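Local coordinates for protein catalase (Corynebacterium glutamicum, PDB 4B7H) that breaks down hydrogen peroxide to water and oxygen at a heme and also carries NADPH, its heme pocket here holding the inhibitor nitric oxide, at residues Gln325-Pro330 with Asp354-Arg359. Sequence-based numbering, arbitrary orientation.
Sequences QIALDP and DQQRYR. Unlike the reference sequence in segment 325-330: Ile-326 (reference Leu). With HEM (protoporphyrin IX containing Fe), chain E.
Gln-356 and Arg-359, one turn apart near the end of helix 343-359, reach across to the backbone of loop 325-330 and, with the same polar groups, hold one heme propionate. This is the propionate side of the heme pocket of the catalase fold, whose helix 343-359 also carries Tyr-352, close to the bound nitric oxide. Gln-356 is extended beyond CG, with CG beside the backbone N (chi1 -72°), which sets a face of its amide over the methyl group of Ala-327. There Ala-327 CB lies 3.4 Å from Gln-356 CD. NE2 then divides its two hydrogens. One makes a nearly straight bond, 2.9 Å from Gln-356 NE2 to HEM O1A; the other meets the carbonyl O of Leu-328 in the plane of the amide but from well above the carbonyl plane. A water donates to both OE1 of Gln-356 and OD2 of Asp-329, so both ends of the amide are held and its rotation is fixed. Asp-329 is tied back through OD1 to the N of Gly-331.

Arg-359 bends at chi3 (75°), turning the edge of its guanidinium to the same propionate. Arg-359 NE bonds to HEM O2A at 2.8 Å and NH2 to O1A, a two-point pairing that should favour the ionised carboxylate. O1A thus accepts from both helix side chains, while Arg-67 and Arg-106 add further hydrogen bonds to the heme. NH1 of Arg-359 donates to the carbonyl O of Glu-324, just before the loop. The remaining hydrogen of Arg-359 NH2 points to the loop, where it reaches Ile-326 O at 3.0 Å, in the plane of the guanidinium.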
loop_
_atom_site.group_PDB
_atom_site.type_symbol
_atom_site.label_atom_id
_atom_site.label_comp_id
_atom_site.label_asym_id
_atom_site.label_seq_id
_atom_site.Cartn_x
_atom_site.Cartn_y
_atom_site.Cartn_z
ATOM N N GLN A 325 13.944 0.528 -9.021
ATOM C CA GLN A 325 13.241 -0.700 -8.638
ATOM C C GLN A 325 14.130 -1.936 -8.460
ATOM O O GLN A 325 13.620 -3.009 -8.119
ATOM C CB GLN A 325 12.160 -1.049 -9.664
ATOM C CG GLN A 325 11.030 -0.049 -9.722
ATOM C CD GLN A 325 9.865 -0.528 -10.565
ATOM O OE1 GLN A 325 8.701 -0.333 -10.194
ATOM N NE2 GLN A 325 10.166 -1.152 -11.714
ATOM N N ILE A 326 15.433 -1.831 -8.715
ATOM C CA ILE A 326 16.285 -2.975 -8.412
ATOM C C ILE A 326 16.240 -3.221 -6.907
ATOM O O ILE A 326 16.091 -2.283 -6.115
ATOM C CB ILE A 326 17.729 -2.826 -8.961
ATOM C CG1 ILE A 326 18.367 -4.207 -9.152
ATOM C CG2 ILE A 326 18.605 -1.935 -8.070
ATOM C CD1 ILE A 326 19.672 -4.185 -9.934
ATOM N N ALA A 327 16.299 -4.492 -6.527
ATOM C CA ALA A 327 16.189 -4.877 -5.127
ATOM C C ALA A 327 17.444 -5.645 -4.751
ATOM O O ALA A 327 17.467 -6.881 -4.769
ATOM C CB ALA A 327 14.937 -5.738 -4.913
ATOM N N LEU A 328 18.513 -4.913 -4.465
ATOM C CA LEU A 328 19.797 -5.545 -4.170
ATOM C C LEU A 328 19.786 -6.005 -2.716
ATOM O O LEU A 328 19.316 -5.287 -1.839
ATOM C CB LEU A 328 20.938 -4.571 -4.465
ATOM C CG LEU A 328 21.075 -4.297 -5.977
ATOM C CD1 LEU A 328 21.780 -2.978 -6.276
ATOM C CD2 LEU A 328 21.806 -5.448 -6.676
ATOM N N ASP A 329 20.285 -7.209 -2.462
ATOM C CA ASP A 329 20.035 -7.869 -1.182
ATOM C C ASP A 329 21.183 -8.829 -0.856
ATOM O O ASP A 329 21.430 -9.769 -1.606
ATOM C CB ASP A 329 18.695 -8.608 -1.316
ATOM C CG ASP A 329 18.331 -9.453 -0.110
ATOM O OD1 ASP A 329 19.033 -9.415 0.925
ATOM O OD2 ASP A 329 17.299 -10.161 -0.202
ATOM N N PRO A 330 21.886 -8.606 0.276
ATOM C CA PRO A 330 23.020 -9.486 0.607
ATOM C C PRO A 330 22.571 -10.917 0.891
ATOM O O PRO A 330 23.385 -11.840 0.859
ATOM C CB PRO A 330 23.631 -8.836 1.862
ATOM C CG PRO A 330 22.531 -8.024 2.447
ATOM C CD PRO A 330 21.701 -7.546 1.284
ATOM N N ASP A 354 12.934 -7.419 3.591
ATOM C CA ASP A 354 11.848 -6.852 4.370
ATOM C C ASP A 354 11.487 -5.461 3.838
ATOM O O ASP A 354 10.312 -5.160 3.600
ATOM C CB ASP A 354 12.214 -6.782 5.853
ATOM C CG ASP A 354 11.109 -6.185 6.686
ATOM O OD1 ASP A 354 10.012 -6.783 6.718
ATOM O OD2 ASP A 354 11.317 -5.114 7.293
ATOM N N GLN A 355 12.483 -4.601 3.654
ATOM C CA GLN A 355 12.182 -3.269 3.136
ATOM C C GLN A 355 11.630 -3.336 1.709
ATOM O O GLN A 355 10.699 -2.606 1.354
ATOM C CB GLN A 355 13.390 -2.327 3.186
ATOM C CG GLN A 355 12.974 -0.931 2.693
ATOM C CD GLN A 355 13.969 0.181 2.953
ATOM O OE1 GLN A 355 13.994 1.176 2.212
ATOM N NE2 GLN A 355 14.772 0.050 4.009
ATOM N N GLN A 356 12.187 -4.229 0.897
ATOM C CA GLN A 356 11.787 -4.321 -0.501
ATOM C C GLN A 356 10.342 -4.778 -0.674
ATOM O O GLN A 356 9.640 -4.295 -1.569
ATOM C CB GLN A 356 12.778 -5.208 -1.260
ATOM C CG GLN A 356 14.115 -4.495 -1.445
ATOM C CD GLN A 356 15.308 -5.423 -1.509
ATOM O OE1 GLN A 356 15.174 -6.651 -1.490
ATOM N NE2 GLN A 356 16.502 -4.828 -1.592
ATOM N N ARG A 357 9.890 -5.678 0.199
ATOM C CA ARG A 357 8.492 -6.095 0.192
ATOM C C ARG A 357 7.567 -4.885 0.373
ATOM O O ARG A 357 6.481 -4.851 -0.197
ATOM C CB ARG A 357 8.241 -7.129 1.294
ATOM C CG ARG A 357 8.877 -8.479 1.002
ATOM C CD ARG A 357 8.937 -9.399 2.230
ATOM N NE ARG A 357 9.812 -10.531 1.938
ATOM C CZ ARG A 357 10.794 -10.971 2.718
ATOM N NH1 ARG A 357 11.006 -10.430 3.914
ATOM N NH2 ARG A 357 11.548 -11.983 2.298
ATOM N N TYR A 358 7.995 -3.905 1.168
ATOM C CA TYR A 358 7.225 -2.673 1.384
ATOM C C TYR A 358 7.462 -1.627 0.284
ATOM O O TYR A 358 6.518 -1.066 -0.281
ATOM C CB TYR A 358 7.608 -2.058 2.731
ATOM C CG TYR A 358 7.158 -0.619 2.897
ATOM C CD1 TYR A 358 5.812 -0.311 3.029
ATOM C CD2 TYR A 358 8.075 0.429 2.892
ATOM C CE1 TYR A 358 5.390 0.996 3.163
ATOM C CE2 TYR A 358 7.659 1.745 3.031
ATOM C CZ TYR A 358 6.311 2.018 3.159
ATOM O OH TYR A 358 5.857 3.309 3.295
ATOM N N ARG A 359 8.737 -1.345 0.020
ATOM C CA ARG A 359 9.165 -0.265 -0.862
ATOM C C ARG A 359 8.688 -0.487 -2.292
ATOM O O ARG A 359 8.310 0.453 -2.989
ATOM C CB ARG A 359 10.701 -0.181 -0.813
ATOM C CG ARG A 359 11.286 0.800 -1.769
ATOM C CD ARG A 359 12.759 0.998 -1.538
ATOM N NE ARG A 359 13.645 -0.080 -1.982
ATOM C CZ ARG A 359 13.975 -0.322 -3.249
ATOM N NH1 ARG A 359 13.420 0.377 -4.233
ATOM N NH2 ARG A 359 14.848 -1.290 -3.529
HETATM C CHA HEM E . 20.703 -0.136 1.552
HETATM C CHB HEM E . 19.883 -2.237 5.845
HETATM C CHC HEM E . 24.628 -2.024 6.776
HETATM C CHD HEM E . 25.389 -1.411 2.062
HETATM C C1A HEM E . 20.068 -0.704 2.629
HETATM C C2A HEM E . 18.644 -0.958 2.739
HETATM C C3A HEM E . 18.434 -1.553 3.922
HETATM C C4A HEM E . 19.702 -1.684 4.598
HETATM C CMA HEM E . 17.111 -2.041 4.522
HETATM C CAA HEM E . 17.597 -0.610 1.658
HETATM C CBA HEM E . 17.492 -1.763 0.670
HETATM C CGA HEM E . 16.360 -1.592 -0.308
HETATM O O1A HEM E . 16.559 -1.978 -1.488
HETATM O O2A HEM E . 15.266 -1.091 0.060
HETATM C C1B HEM E . 21.090 -2.343 6.497
HETATM C C2B HEM E . 21.290 -2.828 7.844
HETATM C C3B HEM E . 22.611 -2.742 8.105
HETATM C C4B HEM E . 23.267 -2.229 6.922
HETATM C CMB HEM E . 20.150 -3.311 8.764
HETATM C CAB HEM E . 23.400 -3.138 9.367
HETATM C CBB HEM E . 22.983 -4.092 10.199
HETATM C C1C HEM E . 25.263 -2.014 5.547
HETATM C C2C HEM E . 26.631 -2.415 5.250
HETATM C C3C HEM E . 26.823 -2.236 3.931
HETATM C C4C HEM E . 25.584 -1.744 3.371
HETATM C CMC HEM E . 27.651 -2.924 6.298
HETATM C CAC HEM E . 28.060 -2.544 3.053
HETATM C CBC HEM E . 28.943 -3.512 3.356
HETATM C C1D HEM E . 24.220 -0.944 1.526
HETATM C C2D HEM E . 24.107 -0.509 0.172
HETATM C C3D HEM E . 22.666 -0.113 -0.003
HETATM C C4D HEM E . 22.029 -0.356 1.263
HETATM C CMD HEM E . 25.216 -0.445 -0.876
HETATM C CAD HEM E . 22.048 0.399 -1.295
HETATM C CBD HEM E . 21.815 -0.793 -2.222
HETATM C CGD HEM E . 21.303 -0.212 -3.506
HETATM O O1D HEM E . 20.129 -0.468 -3.874
HETATM O O2D HEM E . 22.070 0.538 -4.162
HETATM N NA HEM E . 20.693 -1.166 3.778
HETATM N NB HEM E . 22.307 -1.983 5.960
HETATM N NC HEM E . 24.649 -1.615 4.371
HETATM N ND HEM E . 22.982 -0.835 2.152
HETATM FE FE HEM E . 22.672 -1.349 4.073
HETATM O O HOH W 1 15.505 -9.249 -1.991
#